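CRISPR-associated protein, Cse1 family (Acidimicrobium ferrooxidans, PDB 4H3T) probably serves as the large Cse1 subunit of a type I-E CRISPR Cascade complex, which in relatives helps recognise invading DNA. Local coordinates at residues L447-A450 and A451-A454; L416-V419 and A420-R423; L32-I35 and F36-H40. The protein carries 1 engineered substitution. All coordinates share one frame; numbering follows the deposited sequence. Where two conformers were deposited one is given.

Overall arrangement
Along the chain interaction 3 comes first, then interaction 2, then interaction 1. Interactions 2 and 1 are neighbours, their centres about 8 Å apart: residues 416-423 form helix 417-420 and the turn behind it, and residues 447-454 are an early part of the long helix 445-473. A salt bridge between E421 and R452 joins them, with A420 packed against the same helix, all within a bundle that includes helices 481-504 and 511-532. Interaction 3, on helix 32-37, lies on the opposite side of the chain's centre, about 51 Å from interaction 1 and 55 Å from interaction 2 between centres, so it belongs to a separate part of this elongated protein.

Interaction 1 (L447-A450 and A451-A454); sequences LAKA and ARSA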
loop_
_atom_site.group_PDB
_atom_site.type_symbol
_atom_site.label_atom_id
_atom_site.label_comp_id
_atom_site.label_asym_id
_atom_site.label_seq_id
_atom_site.Cartn_x
_atom_site.Cartn_y
_atom_site.Cartn_z
ATOM N N LEU A 447 -4.796 30.514 -14.023
ATOM C CA LEU A 447 -5.208 30.851 -12.640
ATOM C C LEU A 447 -6.611 30.339 -12.316
ATOM O O LEU A 447 -6.847 29.739 -11.240
ATOM C CB LEU A 447 -5.153 32.367 -12.465
ATOM C CG LEU A 447 -5.649 32.956 -11.104
ATOM C CD1 LEU A 447 -4.933 32.331 -9.886
ATOM C CD2 LEU A 447 -5.450 34.474 -11.073
ATOM N N ALA A 448 -7.560 30.576 -13.200
ATOM C CA ALA A 448 -8.946 30.061 -12.979
ATOM C C ALA A 448 -8.949 28.572 -12.894
ATOM O O ALA A 448 -9.651 28.003 -12.063
ATOM C CB ALA A 448 -9.867 30.549 -14.109
ATOM N N LYS A 449 -8.103 27.893 -13.685
ATOM C CA LYS A 449 -8.041 26.430 -13.602
ATOM C C LYS A 449 -7.489 25.946 -12.285
ATOM O O LYS A 449 -7.986 24.965 -11.699
ATOM C CB LYS A 449 -7.202 25.907 -14.761
ATOM C CG LYS A 449 -6.985 24.420 -14.689
ATOM C CD LYS A 449 -6.288 23.940 -15.932
ATOM C CE LYS A 449 -6.195 22.425 -15.942
ATOM N NZ LYS A 449 -5.997 21.906 -17.329
ATOM N N ALA A 450 -6.482 26.643 -11.762
ATOM C CA ALA A 450 -5.936 26.285 -10.458
ATOM C C ALA A 450 -6.998 26.570 -9.358
ATOM O O ALA A 450 -7.173 25.761 -8.465
ATOM C CB ALA A 450 -4.637 27.070 -10.200
ATOM N N ALA A 451 -7.771 27.650 -9.458
ATOM C CA ALA A 451 -8.835 27.900 -8.480
ATOM C C ALA A 451 -9.936 26.809 -8.536
ATOM O O ALA A 451 -10.523 26.493 -7.522
ATOM C CB ALA A 451 -9.448 29.265 -8.697
ATOM N N ARG A 452 -10.304 26.351 -9.727
ATOM C CA ARG A 452 -11.289 25.267 -9.858
ATOM C C ARG A 452 -10.793 23.983 -9.150
ATOM O O ARG A 452 -11.559 23.344 -8.421
ATOM C CB ARG A 452 -11.606 24.973 -11.312
ATOM C CG ARG A 452 -12.309 26.104 -12.015
ATOM C CD ARG A 452 -13.023 25.751 -13.330
ATOM N NE ARG A 452 -12.068 25.327 -14.316
ATOM C CZ ARG A 452 -11.433 26.094 -15.197
ATOM N NH1 ARG A 452 -11.702 27.394 -15.287
ATOM N NH2 ARG A 452 -10.527 25.576 -15.984
ATOM N N SER A 453 -9.500 23.643 -9.336
ATOM C CA SER A 453 -8.905 22.491 -8.685
ATOM C C SER A 453 -8.916 22.638 -7.196
ATOM O O SER A 453 -9.221 21.664 -6.523
ATOM C CB SER A 453 -7.473 22.269 -9.161
ATOM O OG SER A 453 -6.926 21.168 -8.460
ATOM N N ALA A 454 -8.552 23.836 -6.658
ATOM C CA ALA A 454 -8.554 24.076 -5.205
ATOM C C ALA A 454 -9.970 23.881 -4.630
ATOM O O ALA A 454 -10.109 23.226 -3.622
ATOM C CB ALA A 454 -8.008 25.471 -4.856
#
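R452 folds its guanidinium back over the preceding turn of an alpha-helix, the early part of helix 445-473, and lays one face against the backbone of A448 and K449. K449 CA sits beneath the rim of that face, 3.5 Å from R452 NH2, while K449 CB is 3.6 Å from the same nitrogen. On the other branch, R452 NH1 comes within 3.8 Å of the methyl CB of A448. The bend at chi3 (-64°) turns the arginine back along the helix toward these residues. K449 instead runs out extended, so the two side chains cross at a slant and the like charges of K449 NZ and R452 NH2 stay 6.0 Å apart. Farther out, E421 takes R452 NH1 in a salt bridge, which fixes the polar end from outside the helix and probably offsets its charge. Y424 and V440 pack on A448, and Y424 also reaches L447 and A451, so loop residues lie against the face carrying these three. Beneath the side chains runs the regular i to i+4 ladder: A451 N donates to L447 O, S453 N to K449 O and A454 N to A450 O, and R452 N reaches A448 O at 2.9 Å with an N-H...O angle of 159°.

Interaction 2 (L416-V419 and A420-R423); sequences LGYV and AEAR
V419 O, at the C-terminal end of the short helix 417-420, is met by two groups: A422 N donates to it at 3.1 Å, and water 2, 2.9 Å from V419 O, probably donates as well, though it shares its protons with other acceptors. The A422 bond spans three residues, as in a 3-10 turn, and its donor stands 67° out of the carbonyl plane instead of on a lone pair. Water 2 in turn accepts from R423 N and from R423 NE, the latter at 3.0 Å at the guanidinium edge, in the plane of the group, so one water joins the end of the helix to both the backbone N and the side-chain NE of R423. Earlier in the helix the bonds are alpha-helical, from A420 N to L416 O and from E421 N to G417 O. The chi1 of E421 (75°) sets CG back over this turn, between its own backbone N and carbonyl carbon and 3.4 Å from G417 O; beyond CG the chain is extended and runs alongside Y418. The ring and the carboxylate are nearly perpendicular, 84° apart, and E421 OE2 lies 3.8 Å from Y418 CD1. The other oxygen, OE1, is held by R452, which probably stabilises the charged form of this buried carboxylate. L416 and V419 pack onto F521 of helix 511-532, and L416 also meets L455 and L498, setting the short helix among the long ones. Water 1 donates to E421 OE2 at 2.7 Å and only weakly to Y418 O.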
loop_
_atom_site.group_PDB
_atom_site.type_symbol
_atom_site.label_atom_id
_atom_site.label_comp_id
_atom_site.label_asym_id
_atom_site.label_seq_id
_atom_site.Cartn_x
_atom_site.Cartn_y
_atom_site.Cartn_z
ATOM N N LEU A 416 -18.818 22.818 -9.212
ATOM C CA LEU A 416 -18.308 23.923 -8.392
ATOM C C LEU A 416 -17.263 24.774 -9.095
ATOM O O LEU A 416 -17.042 25.899 -8.671
ATOM C CB LEU A 416 -17.737 23.403 -7.093
ATOM C CG LEU A 416 -18.789 23.122 -5.986
ATOM C CD1 LEU A 416 -18.157 22.392 -4.841
ATOM C CD2 LEU A 416 -19.406 24.457 -5.471
ATOM N N GLY A 417 -16.631 24.266 -10.146
ATOM C CA GLY A 417 -15.653 25.028 -10.892
ATOM C C GLY A 417 -16.241 26.328 -11.451
ATOM O O GLY A 417 -15.535 27.305 -11.558
ATOM N N TYR A 418 -17.527 26.341 -11.857
ATOM C CA TYR A 418 -18.183 27.544 -12.406
ATOM C C TYR A 418 -18.269 28.640 -11.347
ATOM O O TYR A 418 -18.185 29.779 -11.668
ATOM C CB TYR A 418 -19.568 27.164 -12.878
ATOM C CG TYR A 418 -19.513 26.204 -14.016
ATOM C CD1 TYR A 418 -18.972 26.581 -15.237
ATOM C CD2 TYR A 418 -20.005 24.901 -13.883
ATOM C CE1 TYR A 418 -18.906 25.696 -16.300
ATOM C CE2 TYR A 418 -19.944 23.999 -14.939
ATOM C CZ TYR A 418 -19.415 24.410 -16.160
ATOM O OH TYR A 418 -19.340 23.572 -17.253
ATOM N N VAL A 419 -18.361 28.284 -10.069
ATOM C CA VAL A 419 -18.382 29.247 -8.975
ATOM C C VAL A 419 -16.936 29.669 -8.670
ATOM O O VAL A 419 -16.682 30.851 -8.414
ATOM C CB VAL A 419 -19.115 28.630 -7.728
ATOM C CG1 VAL A 419 -18.854 29.443 -6.462
ATOM C CG2 VAL A 419 -20.596 28.519 -8.016
ATOM N N ALA A 420 -15.988 28.712 -8.655
ATOM C CA ALA A 420 -14.571 29.010 -8.341
ATOM C C ALA A 420 -13.991 30.044 -9.318
ATOM O O ALA A 420 -13.209 30.909 -8.942
ATOM C CB ALA A 420 -13.751 27.742 -8.416
ATOM N N GLU A 421 -14.384 29.949 -10.555
ATOM C CA GLU A 421 -13.852 30.851 -11.571
ATOM C C GLU A 421 -14.569 32.214 -11.646
ATOM O O GLU A 421 -14.156 33.067 -12.455
ATOM C CB GLU A 421 -13.907 30.161 -12.933
ATOM C CG GLU A 421 -15.275 30.073 -13.548
ATOM C CD GLU A 421 -15.278 29.251 -14.812
ATOM O OE1 GLU A 421 -14.236 28.639 -15.126
ATOM O OE2 GLU A 421 -16.321 29.238 -15.500
ATOM N N ALA A 422 -15.697 32.393 -10.904
ATOM C CA ALA A 422 -16.489 33.611 -10.988
ATOM C C ALA A 422 -15.657 34.865 -10.738
ATOM O O ALA A 422 -15.860 35.869 -11.412
ATOM C CB ALA A 422 -17.652 33.571 -9.988
ATOM N N ARG A 423 -14.729 34.821 -9.809
ATOM C CA ARG A 423 -13.896 36.010 -9.547
ATOM C C ARG A 423 -12.995 36.419 -10.770
ATOM O O ARG A 423 -12.513 37.529 -10.798
ATOM C CB ARG A 423 -13.064 35.814 -8.274
ATOM C CG ARG A 423 -11.788 35.049 -8.322
ATOM C CD ARG A 423 -11.400 34.571 -6.879
ATOM N NE ARG A 423 -12.052 33.279 -6.685
ATOM C CZ ARG A 423 -11.537 32.183 -6.144
ATOM N NH1 ARG A 423 -12.228 31.058 -6.150
ATOM N NH2 ARG A 423 -10.323 32.204 -5.582
HETATM O O HOH W 1 -18.780 30.307 -14.981
HETATM O O HOH W 2 -14.961 32.934 -7.495
#

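Interaction 3 (L32-I35 and F36-H40); sequences LRDI and FVLAH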
loop_
_atom_site.group_PDB
_atom_site.type_symbol
_atom_site.label_atom_id
_atom_site.label_comp_id
_atom_site.label_asym_id
_atom_site.label_seq_id
_atom_site.Cartn_x
_atom_site.Cartn_y
_atom_site.Cartn_z
ATOM N N LEU A 32 9.251 -12.555 17.067
ATOM C CA LEU A 32 8.505 -13.301 16.066
ATOM C C LEU A 32 7.743 -14.473 16.705
ATOM O O LEU A 32 6.637 -14.740 16.304
ATOM C CB LEU A 32 9.376 -13.830 14.939
ATOM C CG LEU A 32 9.913 -12.828 13.988
ATOM C CD1 LEU A 32 11.067 -13.435 13.240
ATOM C CD2 LEU A 32 8.856 -12.365 13.021
ATOM N N ARG A 33 8.272 -15.076 17.758
ATOM C CA ARG A 33 7.590 -16.130 18.460
ATOM C C ARG A 33 6.303 -15.572 19.088
ATOM O O ARG A 33 5.233 -16.133 18.858
ATOM C CB ARG A 33 8.510 -16.793 19.509
ATOM C CG ARG A 33 7.866 -18.043 20.076
ATOM C CD ARG A 33 7.702 -17.959 21.565
ATOM N NE ARG A 33 7.137 -19.196 22.117
ATOM C CZ ARG A 33 6.321 -19.239 23.161
ATOM N NH1 ARG A 33 5.948 -18.117 23.768
ATOM N NH2 ARG A 33 5.845 -20.406 23.596
ATOM N N ASP A 34 6.400 -14.468 19.831
ATOM C CA ASP A 34 5.229 -13.849 20.469
ATOM C C ASP A 34 4.236 -13.252 19.485
ATOM O O ASP A 34 3.052 -13.287 19.748
ATOM C CB ASP A 34 5.653 -12.776 21.496
ATOM C CG ASP A 34 6.023 -13.412 22.826
ATOM O OD1 ASP A 34 5.770 -14.629 22.989
ATOM O OD2 ASP A 34 6.591 -12.703 23.691
ATOM N N ILE A 35 4.667 -12.776 18.351
ATOM C CA ILE A 35 3.690 -12.227 17.406
ATOM C C ILE A 35 2.712 -13.367 16.906
ATOM O O ILE A 35 1.541 -13.094 16.666
ATOM C CB ILE A 35 4.370 -11.403 16.269
ATOM C CG1 ILE A 35 3.457 -10.220 15.860
ATOM C CG2 ILE A 35 4.774 -12.253 15.119
ATOM C CD1 ILE A 35 3.912 -9.361 14.790
ATOM N N PHE A 36 3.156 -14.617 16.873
ATOM C CA PHE A 36 2.323 -15.750 16.496
ATOM C C PHE A 36 1.557 -16.265 17.700
ATOM O O PHE A 36 0.354 -16.423 17.635
ATOM C CB PHE A 36 3.206 -16.862 15.886
ATOM C CG PHE A 36 3.431 -16.552 14.437
ATOM C CD1 PHE A 36 2.443 -16.804 13.505
ATOM C CD2 PHE A 36 4.624 -15.985 14.005
ATOM C CE1 PHE A 36 2.631 -16.494 12.186
ATOM C CE2 PHE A 36 4.794 -15.621 12.676
ATOM C CZ PHE A 36 3.804 -15.906 11.769
ATOM N N VAL A 37 2.245 -16.495 18.810
ATOM C CA VAL A 37 1.600 -17.057 20.017
ATOM C C VAL A 37 0.495 -16.109 20.508
ATOM O O VAL A 37 -0.583 -16.577 20.853
ATOM C CB VAL A 37 2.646 -17.357 21.121
ATOM C CG1 VAL A 37 1.962 -17.806 22.438
ATOM C CG2 VAL A 37 3.604 -18.427 20.625
ATOM N N LEU A 38 0.734 -14.790 20.420
ATOM C CA LEU A 38 -0.217 -13.791 20.932
ATOM C C LEU A 38 -1.046 -13.093 19.848
ATOM O O LEU A 38 -1.747 -12.124 20.159
ATOM C CB LEU A 38 0.569 -12.746 21.736
ATOM C CG LEU A 38 1.433 -13.257 22.894
ATOM C CD1 LEU A 38 2.160 -12.111 23.546
ATOM C CD2 LEU A 38 0.620 -13.975 23.914
ATOM N N ALA A 39 -1.031 -13.594 18.594
ATOM C CA ALA A 39 -1.729 -12.948 17.478
ATOM C C ALA A 39 -3.226 -12.682 17.730
ATOM O O ALA A 39 -3.724 -11.642 17.338
ATOM C CB ALA A 39 -1.568 -13.779 16.219
ATOM N N HIS A 40 -3.914 -13.554 18.481
ATOM C CA HIS A 40 -5.336 -13.382 18.807
ATOM C C HIS A 40 -5.585 -12.281 19.879
ATOM O O HIS A 40 -6.732 -11.933 20.128
ATOM C CB HIS A 40 -5.920 -14.711 19.277
ATOM C CG HIS A 40 -5.259 -15.244 20.509
ATOM N ND1 HIS A 40 -3.913 -15.581 20.521
ATOM C CD2 HIS A 40 -5.762 -15.408 21.755
ATOM C CE1 HIS A 40 -3.658 -15.981 21.765
ATOM N NE2 HIS A 40 -4.745 -15.915 22.530
#
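The tightly packed side of this short helix is centred on F36, whose ring turns an edge to the preceding turn, CD2 lying 3.3 Å from L32 O near the ring plane, while I35 CG2 approaches CD2 obliquely at 3.9 Å. I35 holds CG2 between its backbone N and carbonyl carbon, which directs this methyl at the next residue. V60, L63 and A64 of helix 52-68 and I91 of helix 88-98 surround the phenyl group, and I35 rests on L18 and V20 of strand 18-22. R33 and V37 form a packed, charge-paired flank. Bent at chi2 (-121°), R33 swings its guanidinium across V37, whose CG2 lies over the centre of one face, 3.8 Å from CZ. NE and NH2 form salt bridges with D92 and E88, and NH1 has a longer one, 3.6 Å, to D34 OD1. Looser are the partly exposed D34 and L38, whose side chains run side by side and meet only at 4.1 Å, D34 CB to L38 CD1. Backbone bonds from V37 N to R33 O and from L38 N to D34 O, the latter 2.8 Å, close the last turn before L38 leaves helical geometry. The pattern is that of a short amphipathic alpha-helix, its apolar face set between a strand and two longer helices.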